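Local coordinates for protein translation initiation factor eIF-2B (Pyrococcus horikoshii, PDB 1VB5) that probably catalyses the exchange of GDP for GTP on initiation factor 2, acting as a regulatory subunit of the archaeal exchange factor, at residues Tyr66-Ala69 with Arg70-Val74; Glu164-Asp168 with Ala169-Leu173; Asp252-Trp256 with Lys257-Gly261. All blocks are in the same frame, centred on the assembly; numbering follows the deposited sequence.

The three contacts follow one another along the chain without touching. Contact 1 lies at the end of helix 63-71, in the helical N-terminal part. Contacts 2 and 3 belong to the alpha/beta part: contact 2 leads from strand 163-166, an edge strand, within this chain, of the seven-stranded mixed sheet, into helix 171-175, and contact 3 leads from strand 251-254 of a three-stranded antiparallel sheet to strand 261-264 of the large one. Between centres, contact 1 is about 38 Å from contact 2 and 27 Å from contact 3, which are about 19 Å apart. Contacts 2 and 3 both meet the second subunit, so dimer contacts involve the sheet-bearing part.

Contact 1: residues Tyr66-Ala69 with Arg70-Val74; sequences YNLA and RFIPV
Arg70 folds back along the last turns of its helix onto Tyr66, one turn earlier. Its CG lies over one face of the tyrosine ring, 4.2 Å from the centroid, in a CH-pi contact on the side of CE2. Further out the chain crosses the ring obliquely until NE comes to 3.4 Å from Tyr66 OH; this hydrogen bond is weak because it is long, though its N-H aims almost straight at the oxygen. The hydroxyl sits at the guanidinium edge and the two planes stand 81° apart, so the group meets the ring through its NE edge and does not stack on it. A bend at chi2 of Arg70 (-50°) is what brings the chain back over the tyrosine. With an alanine in place of Tyr66, the aliphatic part of Arg70 would probably lose the ring face it lies on, and NE its hydroxyl partner, leaving the guanidinium freer to turn. In the backbone, Arg70 N donates to Tyr66 O at 3.2 Å. Leu68 and Ile72 repeat the one-turn spacing side by side, pointing the same way, with Leu68 CD1 3.5 Å from Ile72 CD1. Ile72 N closes on Leu68 O at 3.2 Å. Phe71 N is shared weakly between Asn67 O and Leu68 O as the helix ends. The end of helix 63-71 and the residue after it lie between two neighbours: Ile72 touches Ile48 of helix 41-58 and Leu81 of helix 78-106, Leu68 leans on Phe88, and Arg84, also of helix 78-106, lies against the Phe71 ring as a cation-pi partner.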
ATOM      1  N   TYR B  66     -21.747  15.628   7.853  1.00 25.01           N
ATOM      2  CA  TYR B  66     -23.171  15.318   7.899  1.00 24.29           C
ATOM      3  C   TYR B  66     -23.748  15.644   9.282  1.00 25.78           C
ATOM      4  O   TYR B  66     -24.830  16.219   9.387  1.00 25.91           O
ATOM      5  CB  TYR B  66     -23.406  13.838   7.593  1.00 23.41           C
ATOM      6  CG  TYR B  66     -24.820  13.377   7.876  1.00 21.89           C
ATOM      7  CD1 TYR B  66     -25.788  13.358   6.873  1.00 19.28           C
ATOM      8  CD2 TYR B  66     -25.195  12.973   9.161  1.00 24.34           C
ATOM      9  CE1 TYR B  66     -27.097  12.945   7.141  1.00 21.49           C
ATOM     10  CE2 TYR B  66     -26.498  12.563   9.442  1.00 23.12           C
ATOM     11  CZ  TYR B  66     -27.439  12.550   8.432  1.00 23.51           C
ATOM     12  OH  TYR B  66     -28.720  12.131   8.716  1.00 37.09           O
ATOM     13  N   ASN B  67     -23.037  15.261  10.341  1.00 20.64           N
ATOM     14  CA  ASN B  67     -23.516  15.538  11.688  1.00 26.26           C
ATOM     15  C   ASN B  67     -23.484  17.035  11.995  1.00 27.17           C
ATOM     16  O   ASN B  67     -24.314  17.533  12.749  1.00 28.27           O
ATOM     17  CB  ASN B  67     -22.706  14.758  12.728  1.00 17.96           C
ATOM     18  CG  ASN B  67     -23.057  13.282  12.739  1.00 26.92           C
ATOM     19  OD1 ASN B  67     -24.224  12.915  12.610  1.00 23.16           O
ATOM     20  ND2 ASN B  67     -22.051  12.428  12.905  1.00 23.75           N
ATOM     21  N   LEU B  68     -22.526  17.750  11.413  1.00 29.54           N
ATOM     22  CA  LEU B  68     -22.445  19.191  11.618  1.00 30.28           C
ATOM     23  C   LEU B  68     -23.712  19.807  11.032  1.00 29.81           C
ATOM     24  O   LEU B  68     -24.359  20.645  11.664  1.00 28.52           O
ATOM     25  CB  LEU B  68     -21.217  19.775  10.907  1.00 33.01           C
ATOM     26  CG  LEU B  68     -21.240  21.291  10.639  1.00 38.49           C
ATOM     27  CD1 LEU B  68     -21.267  22.063  11.950  1.00 29.09           C
ATOM     28  CD2 LEU B  68     -20.024  21.684   9.819  1.00 33.02           C
ATOM     29  N   ALA B  69     -24.065  19.361   9.829  1.00 28.81           N
ATOM     30  CA  ALA B  69     -25.241  19.855   9.120  1.00 28.74           C
ATOM     31  C   ALA B  69     -26.549  19.655   9.882  1.00 31.25           C
ATOM     32  O   ALA B  69     -27.407  20.536   9.880  1.00 35.29           O
ATOM     33  CB  ALA B  69     -25.333  19.199   7.750  1.00 22.60           C
ATOM     34  N   ARG B  70     -26.711  18.501  10.523  1.00 26.73           N
ATOM     35  CA  ARG B  70     -27.930  18.231  11.281  1.00 30.02           C
ATOM     36  C   ARG B  70     -27.930  18.963  12.618  1.00 28.19           C
ATOM     37  O   ARG B  70     -28.983  19.162  13.219  1.00 29.02           O
ATOM     38  CB  ARG B  70     -28.095  16.729  11.544  1.00 32.30           C
ATOM     39  CG  ARG B  70     -28.206  15.868  10.298  1.00 41.28           C
ATOM     40  CD  ARG B  70     -29.243  16.403   9.327  1.00 45.18           C
ATOM     41  NE  ARG B  70     -29.497  15.454   8.246  1.00 53.53           N
ATOM     42  CZ  ARG B  70     -30.031  15.777   7.074  1.00 54.79           C
ATOM     43  NH1 ARG B  70     -30.368  17.036   6.818  1.00 59.78           N
ATOM     44  NH2 ARG B  70     -30.229  14.839   6.158  1.00 50.64           N
ATOM     45  N   PHE B  71     -26.748  19.349  13.082  1.00 27.97           N
ATOM     46  CA  PHE B  71     -26.624  20.056  14.350  1.00 27.81           C
ATOM     47  C   PHE B  71     -27.090  21.504  14.211  1.00 29.28           C
ATOM     48  O   PHE B  71     -27.689  22.064  15.129  1.00 28.35           O
ATOM     49  CB  PHE B  71     -25.175  20.033  14.828  1.00 29.36           C
ATOM     50  CG  PHE B  71     -25.002  20.491  16.248  1.00 32.07           C
ATOM     51  CD1 PHE B  71     -25.348  19.657  17.307  1.00 33.60           C
ATOM     52  CD2 PHE B  71     -24.515  21.765  16.527  1.00 31.19           C
ATOM     53  CE1 PHE B  71     -25.211  20.088  18.631  1.00 38.48           C
ATOM     54  CE2 PHE B  71     -24.374  22.204  17.847  1.00 32.72           C
ATOM     55  CZ  PHE B  71     -24.722  21.364  18.900  1.00 30.82           C
ATOM     56  N   ILE B  72     -26.803  22.107  13.061  1.00 30.86           N
ATOM     57  CA  ILE B  72     -27.203  23.485  12.805  1.00 31.28           C
ATOM     58  C   ILE B  72     -28.685  23.504  12.450  1.00 29.75           C
ATOM     59  O   ILE B  72     -29.102  22.929  11.450  1.00 28.86           O
ATOM     60  CB  ILE B  72     -26.371  24.113  11.655  1.00 30.45           C
ATOM     61  CG1 ILE B  72     -25.009  24.577  12.181  1.00 27.70           C
ATOM     62  CG2 ILE B  72     -27.095  25.326  11.081  1.00 30.04           C
ATOM     63  CD1 ILE B  72     -24.265  23.561  12.993  1.00 37.16           C
ATOM     64  N   PRO B  73     -29.502  24.169  13.279  1.00 29.93           N
ATOM     65  CA  PRO B  73     -30.945  24.251  13.043  1.00 31.61           C
ATOM     66  C   PRO B  73     -31.333  25.170  11.899  1.00 32.47           C
ATOM     67  O   PRO B  73     -30.635  26.141  11.607  1.00 33.43           O
ATOM     68  CB  PRO B  73     -31.474  24.762  14.377  1.00 33.73           C
ATOM     69  CG  PRO B  73     -30.389  25.707  14.796  1.00 27.90           C
ATOM     70  CD  PRO B  73     -29.131  24.899  14.505  1.00 31.39           C
ATOM     71  N   VAL B  74     -32.443  24.848  11.245  1.00 30.75           N
ATOM     72  CA  VAL B  74     -32.951  25.678  10.165  1.00 32.49           C
ATOM     73  C   VAL B  74     -33.783  26.719  10.910  1.00 37.22           C
ATOM     74  O   VAL B  74     -34.934  26.471  11.276  1.00 38.43           O
ATOM     75  CB  VAL B  74     -33.844  24.867   9.205  1.00 33.01           C
ATOM     76  CG1 VAL B  74     -34.442  25.784   8.150  1.00 33.16           C
ATOM     77  CG2 VAL B  74     -33.023  23.768   8.538  1.00 32.55           C
TER

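Contact 2: residues Glu164-Asp168 with Ala169-Leu173; sequences EVITD and AQMGL
The flat peptide carbonyls of Thr167 and Asp168 each take an N-H from above their plane. Gln170 N lies 3.1 Å from Thr167 O, and Met171 N lies 3.2 Å from Asp168 O; both donors are more than 50° out of the plane, off the lone-pair directions. The Asp168 carbonyl oxygen is also approached by the Met171 side chain, whose CG comes within 3.1 Å and whose CE lies 3.5 Å away, the chain curling back round the oxygen through its bend at chi3 (-68°). The Asp168 carboxylate has its partners elsewhere: OD2 accepts a hydrogen bond from Ser144 N and OD1 a weak one from Ser143 N. The two backbone bonds, each from residue i+3 back to residue i, make a short 3-10 turn. By it strand 163-166, at the edge of the Rossmann-like sheet within this chain, with Val165 making backbone hydrogen bonds to the second subunit, passes into helix 171-175, itself tied to helix 200-209 by the Cys175-Cys207 disulfide. At the end of the strand, Ile166 points its CB toward 169-173 and rests CD1 against the backbone, 3.9 Å from Gln170 C. Its CB also meets Gln170 CB at 4.1 Å. Thr167 crosses Gln170 at a slant, its OG1 lying 3.5 Å from Gln170 CG. At the subunit contact Asp168 packs on Ala169 of the second subunit, while Met171 reaches Leu202 and Leu203 of helix 200-209.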
ATOM      1  N   GLU B 164       9.232   5.850  12.737  1.00 25.90           N
ATOM      2  CA  GLU B 164       9.840   5.256  11.558  1.00 24.98           C
ATOM      3  C   GLU B 164       8.791   5.390  10.457  1.00 24.23           C
ATOM      4  O   GLU B 164       7.615   5.123  10.694  1.00 26.50           O
ATOM      5  CB  GLU B 164      10.129   3.780  11.836  1.00 30.01           C
ATOM      6  CG  GLU B 164      11.160   3.137  10.941  1.00 44.00           C
ATOM      7  CD  GLU B 164      11.403   1.678  11.301  1.00 47.94           C
ATOM      8  OE1 GLU B 164      12.400   1.103  10.811  1.00 50.01           O
ATOM      9  OE2 GLU B 164      10.597   1.104  12.070  1.00 37.74           O
ATOM     10  N   VAL B 165       9.199   5.820   9.268  1.00 23.12           N
ATOM     11  CA  VAL B 165       8.262   5.971   8.158  1.00 20.40           C
ATOM     12  C   VAL B 165       8.437   4.853   7.127  1.00 22.82           C
ATOM     13  O   VAL B 165       9.557   4.446   6.832  1.00 23.88           O
ATOM     14  CB  VAL B 165       8.456   7.307   7.413  1.00 16.27           C
ATOM     15  CG1 VAL B 165       7.316   7.506   6.416  1.00 16.69           C
ATOM     16  CG2 VAL B 165       8.524   8.454   8.395  1.00 12.68           C
ATOM     17  N   ILE B 166       7.328   4.364   6.579  1.00 18.65           N
ATOM     18  CA  ILE B 166       7.374   3.309   5.571  1.00 19.01           C
ATOM     19  C   ILE B 166       6.438   3.679   4.426  1.00 18.88           C
ATOM     20  O   ILE B 166       5.693   4.660   4.518  1.00 14.16           O
ATOM     21  CB  ILE B 166       6.928   1.928   6.152  1.00 15.99           C
ATOM     22  CG1 ILE B 166       5.451   1.973   6.565  1.00 18.33           C
ATOM     23  CG2 ILE B 166       7.788   1.558   7.349  1.00 12.31           C
ATOM     24  CD1 ILE B 166       4.907   0.637   7.105  1.00 10.13           C
ATOM     25  N   THR B 167       6.498   2.917   3.335  1.00 16.93           N
ATOM     26  CA  THR B 167       5.609   3.157   2.198  1.00 18.07           C
ATOM     27  C   THR B 167       4.349   2.361   2.516  1.00 14.58           C
ATOM     28  O   THR B 167       4.391   1.457   3.349  1.00 14.50           O
ATOM     29  CB  THR B 167       6.206   2.622   0.889  1.00 17.78           C
ATOM     30  OG1 THR B 167       6.414   1.214   1.011  1.00 15.53           O
ATOM     31  CG2 THR B 167       7.540   3.305   0.589  1.00 22.57           C
ATOM     32  N   ASP B 168       3.236   2.677   1.860  1.00 14.47           N
ATOM     33  CA  ASP B 168       1.990   1.961   2.130  1.00 17.83           C
ATOM     34  C   ASP B 168       2.109   0.446   1.894  1.00 20.09           C
ATOM     35  O   ASP B 168       1.593  -0.358   2.675  1.00 21.71           O
ATOM     36  CB  ASP B 168       0.843   2.519   1.268  1.00 20.84           C
ATOM     37  CG  ASP B 168       0.668   4.040   1.409  1.00 29.03           C
ATOM     38  OD1 ASP B 168       1.212   4.632   2.367  1.00 37.49           O
ATOM     39  OD2 ASP B 168      -0.033   4.647   0.563  1.00 22.86           O
ATOM     40  N   ALA B 169       2.793   0.055   0.824  1.00 16.26           N
ATOM     41  CA  ALA B 169       2.937  -1.358   0.494  1.00 16.97           C
ATOM     42  C   ALA B 169       3.734  -2.175   1.514  1.00 17.86           C
ATOM     43  O   ALA B 169       3.762  -3.408   1.445  1.00 15.69           O
ATOM     44  CB  ALA B 169       3.557  -1.501  -0.899  1.00 18.98           C
ATOM     45  N   GLN B 170       4.375  -1.501   2.466  1.00 19.08           N
ATOM     46  CA  GLN B 170       5.162  -2.202   3.482  1.00 18.28           C
ATOM     47  C   GLN B 170       4.386  -2.487   4.777  1.00 17.45           C
ATOM     48  O   GLN B 170       4.932  -3.078   5.708  1.00 19.98           O
ATOM     49  CB  GLN B 170       6.421  -1.398   3.816  1.00 18.72           C
ATOM     50  CG  GLN B 170       7.583  -1.563   2.842  1.00 17.82           C
ATOM     51  CD  GLN B 170       8.743  -0.634   3.182  1.00 18.40           C
ATOM     52  OE1 GLN B 170       8.767   0.524   2.768  1.00 20.20           O
ATOM     53  NE2 GLN B 170       9.693  -1.133   3.958  1.00 11.02           N
ATOM     54  N   MET B 171       3.122  -2.073   4.831  1.00 19.41           N
ATOM     55  CA  MET B 171       2.301  -2.275   6.028  1.00 20.18           C
ATOM     56  C   MET B 171       2.265  -3.719   6.516  1.00 19.50           C
ATOM     57  O   MET B 171       2.236  -3.963   7.722  1.00 16.77           O
ATOM     58  CB  MET B 171       0.873  -1.771   5.791  1.00 15.39           C
ATOM     59  CG  MET B 171       0.790  -0.268   5.640  1.00 21.61           C
ATOM     60  SD  MET B 171      -0.897   0.367   5.659  1.00 27.98           S
ATOM     61  CE  MET B 171      -1.558  -0.301   4.107  1.00 25.59           C
ATOM     62  N   GLY B 172       2.264  -4.669   5.586  1.00 15.42           N
ATOM     63  CA  GLY B 172       2.246  -6.072   5.966  1.00 12.63           C
ATOM     64  C   GLY B 172       3.548  -6.523   6.601  1.00 16.77           C
ATOM     65  O   GLY B 172       3.552  -7.357   7.505  1.00 23.66           O
ATOM     66  N   LEU B 173       4.667  -5.983   6.129  1.00 20.61           N
ATOM     67  CA  LEU B 173       5.964  -6.342   6.688  1.00 21.88           C
ATOM     68  C   LEU B 173       6.119  -5.782   8.095  1.00 20.59           C
ATOM     69  O   LEU B 173       6.788  -6.376   8.937  1.00 18.70           O
ATOM     70  CB  LEU B 173       7.094  -5.795   5.818  1.00 27.87           C
ATOM     71  CG  LEU B 173       7.340  -6.499   4.487  1.00 32.77           C
ATOM     72  CD1 LEU B 173       8.123  -5.569   3.568  1.00 24.23           C
ATOM     73  CD2 LEU B 173       8.086  -7.817   4.733  1.00 25.30           C
TER

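Contact 3: residues Asp252-Trp256 with Lys257-Gly261; sequences DVTPW and KYVRG
Val259 N donates to Trp256 O at 2.8 Å, a fairly straight bond (160°) whose donor stands above the carbonyl plane, off the lone-pair directions. One residue earlier, Tyr258 N reaches Pro255 O at 3.4 Å, a weak bond of the same i to i+3 spacing. Together they curl the chain through a single tight turn, and the side chains fan out around it. Trp256 carries its indole between its own backbone N and carbonyl carbon (chi1 54°), which folds the ring back over the next peptide: Trp256 CE3 comes to 3.1 Å from Lys257 N. Lys257 CB then sits over the face of the six-membered ring, 4.2 Å from its centroid, in a CH-pi contact nearer the rim than the middle. The two side chains cross at about a right angle. Lys257 also faces the next ring, with CG 3.9 Å above the plane of Tyr258 and over its centre, so this lysine's aliphatic start lies against two aromatic groups. Pro255 meets the same tyrosine differently, at the edge and near its plane, where Pro255 CD is 3.9 Å from Tyr258 CD1. Just before the turn, at the end of the strand, Thr254 CG2 lies 4.3 Å from Val259 CG2. Tyr258 packs inward on Leu205 of helix 200-209 and edge-to-face with His208, while Trp256 meets the Tyr193 ring nearly perpendicularly. The whole is a 3-10 turn connecting two sheets: it takes the chain from strand 251-254 of the small antiparallel sheet to strand 261-264, which runs parallel to 214-217 in the Rossmann-like sheet.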
ATOM      1  N   ASP B 252     -11.576   3.942   1.916  1.00 18.06           N
ATOM      2  CA  ASP B 252     -11.935   2.541   1.894  1.00 19.45           C
ATOM      3  C   ASP B 252     -12.834   2.184   3.055  1.00 22.83           C
ATOM      4  O   ASP B 252     -13.166   3.029   3.884  1.00 20.02           O
ATOM      5  CB  ASP B 252     -10.680   1.681   1.972  1.00 48.17           C
ATOM      6  CG  ASP B 252     -10.086   1.609   3.395  1.00 46.27           C
ATOM      7  OD1 ASP B 252      -9.721   2.650   3.972  1.00 45.01           O
ATOM      8  OD2 ASP B 252      -9.972   0.490   3.934  1.00 64.26           O
ATOM      9  N   VAL B 253     -13.194   0.906   3.113  1.00 24.17           N
ATOM     10  CA  VAL B 253     -14.063   0.386   4.154  1.00 17.98           C
ATOM     11  C   VAL B 253     -13.471  -0.836   4.858  1.00 18.53           C
ATOM     12  O   VAL B 253     -13.066  -1.807   4.212  1.00 18.74           O
ATOM     13  CB  VAL B 253     -15.426  -0.009   3.562  1.00 19.96           C
ATOM     14  CG1 VAL B 253     -16.370  -0.450   4.674  1.00 24.46           C
ATOM     15  CG2 VAL B 253     -16.010   1.161   2.794  1.00 18.05           C
ATOM     16  N   THR B 254     -13.420  -0.784   6.186  1.00 17.52           N
ATOM     17  CA  THR B 254     -12.914  -1.900   6.969  1.00 11.10           C
ATOM     18  C   THR B 254     -14.035  -2.545   7.790  1.00 16.53           C
ATOM     19  O   THR B 254     -14.699  -1.878   8.592  1.00 16.42           O
ATOM     20  CB  THR B 254     -11.800  -1.464   7.945  1.00 15.98           C
ATOM     21  OG1 THR B 254     -10.688  -0.935   7.209  1.00 17.21           O
ATOM     22  CG2 THR B 254     -11.333  -2.653   8.771  1.00  8.51           C
ATOM     23  N   PRO B 255     -14.269  -3.853   7.592  1.00 15.67           N
ATOM     24  CA  PRO B 255     -15.313  -4.569   8.334  1.00 15.70           C
ATOM     25  C   PRO B 255     -15.000  -4.508   9.823  1.00 16.84           C
ATOM     26  O   PRO B 255     -13.832  -4.426  10.212  1.00 16.07           O
ATOM     27  CB  PRO B 255     -15.209  -5.995   7.794  1.00 16.49           C
ATOM     28  CG  PRO B 255     -14.711  -5.783   6.361  1.00 12.59           C
ATOM     29  CD  PRO B 255     -13.655  -4.717   6.563  1.00 11.54           C
ATOM     30  N   TRP B 256     -16.031  -4.561  10.661  1.00 17.41           N
ATOM     31  CA  TRP B 256     -15.806  -4.499  12.100  1.00 17.68           C
ATOM     32  C   TRP B 256     -15.064  -5.716  12.657  1.00 20.04           C
ATOM     33  O   TRP B 256     -14.383  -5.606  13.674  1.00 16.11           O
ATOM     34  CB  TRP B 256     -17.132  -4.323  12.857  1.00 17.88           C
ATOM     35  CG  TRP B 256     -18.183  -5.353  12.531  1.00 18.01           C
ATOM     36  CD1 TRP B 256     -19.237  -5.203  11.675  1.00 15.34           C
ATOM     37  CD2 TRP B 256     -18.255  -6.698  13.026  1.00 14.73           C
ATOM     38  NE1 TRP B 256     -19.958  -6.370  11.604  1.00 19.60           N
ATOM     39  CE2 TRP B 256     -19.379  -7.304  12.423  1.00 16.69           C
ATOM     40  CE3 TRP B 256     -17.481  -7.447  13.921  1.00 13.05           C
ATOM     41  CZ2 TRP B 256     -19.748  -8.630  12.684  1.00 17.41           C
ATOM     42  CZ3 TRP B 256     -17.845  -8.764  14.180  1.00 16.17           C
ATOM     43  CH2 TRP B 256     -18.970  -9.343  13.561  1.00 17.77           C
ATOM     44  N   LYS B 257     -15.168  -6.868  11.992  1.00 19.56           N
ATOM     45  CA  LYS B 257     -14.509  -8.068  12.512  1.00 18.22           C
ATOM     46  C   LYS B 257     -12.989  -7.994  12.598  1.00 15.18           C
ATOM     47  O   LYS B 257     -12.350  -8.895  13.136  1.00 19.14           O
ATOM     48  CB  LYS B 257     -14.946  -9.318  11.734  1.00 20.36           C
ATOM     49  CG  LYS B 257     -14.480  -9.430  10.284  1.00 21.45           C
ATOM     50  CD  LYS B 257     -15.125 -10.664   9.662  1.00 24.56           C
ATOM     51  CE  LYS B 257     -14.670 -10.930   8.234  1.00 32.62           C
ATOM     52  NZ  LYS B 257     -15.381 -12.117   7.658  1.00 24.26           N
ATOM     53  N   TYR B 258     -12.410  -6.918  12.079  1.00 16.01           N
ATOM     54  CA  TYR B 258     -10.964  -6.730  12.147  1.00 16.42           C
ATOM     55  C   TYR B 258     -10.633  -5.599  13.128  1.00 21.04           C
ATOM     56  O   TYR B 258      -9.472  -5.222  13.286  1.00 20.34           O
ATOM     57  CB  TYR B 258     -10.408  -6.380  10.768  1.00 18.51           C
ATOM     58  CG  TYR B 258     -10.677  -7.435   9.724  1.00 17.86           C
ATOM     59  CD1 TYR B 258     -11.520  -7.174   8.648  1.00 15.68           C
ATOM     60  CD2 TYR B 258     -10.082  -8.694   9.809  1.00 16.58           C
ATOM     61  CE1 TYR B 258     -11.766  -8.138   7.676  1.00 19.98           C
ATOM     62  CE2 TYR B 258     -10.321  -9.668   8.843  1.00 21.34           C
ATOM     63  CZ  TYR B 258     -11.162  -9.379   7.777  1.00 22.98           C
ATOM     64  OH  TYR B 258     -11.376 -10.316   6.794  1.00 29.12           O
ATOM     65  N   VAL B 259     -11.663  -5.075  13.792  1.00 18.85           N
ATOM     66  CA  VAL B 259     -11.503  -3.977  14.745  1.00 14.35           C
ATOM     67  C   VAL B 259     -11.720  -4.427  16.191  1.00 16.67           C
ATOM     68  O   VAL B 259     -12.785  -4.959  16.525  1.00 15.84           O
ATOM     69  CB  VAL B 259     -12.508  -2.841  14.426  1.00 18.03           C
ATOM     70  CG1 VAL B 259     -12.345  -1.692  15.417  1.00 15.18           C
ATOM     71  CG2 VAL B 259     -12.309  -2.352  12.988  1.00 12.25           C
ATOM     72  N   ARG B 260     -10.709  -4.228  17.041  1.00 14.43           N
ATOM     73  CA  ARG B 260     -10.801  -4.585  18.456  1.00 16.16           C
ATOM     74  C   ARG B 260     -11.848  -3.689  19.116  1.00 15.31           C
ATOM     75  O   ARG B 260     -12.727  -4.154  19.837  1.00 18.44           O
ATOM     76  CB  ARG B 260      -9.472  -4.346  19.187  1.00 21.42           C
ATOM     77  CG  ARG B 260      -8.405  -5.428  19.088  1.00 29.41           C
ATOM     78  CD  ARG B 260      -8.841  -6.729  19.723  1.00 20.52           C
ATOM     79  NE  ARG B 260      -9.701  -7.480  18.821  1.00 20.06           N
ATOM     80  CZ  ARG B 260     -10.448  -8.509  19.191  1.00 16.10           C
ATOM     81  NH1 ARG B 260     -10.439  -8.913  20.455  1.00 15.21           N
ATOM     82  NH2 ARG B 260     -11.212  -9.124  18.296  1.00 18.29           N
ATOM     83  N   GLY B 261     -11.719  -2.388  18.882  1.00 19.08           N
ATOM     84  CA  GLY B 261     -12.648  -1.434  19.460  1.00 12.75           C
ATOM     85  C   GLY B 261     -12.514  -0.066  18.832  1.00 12.25           C
ATOM     86  O   GLY B 261     -11.542   0.211  18.129  1.00 14.28           O
TER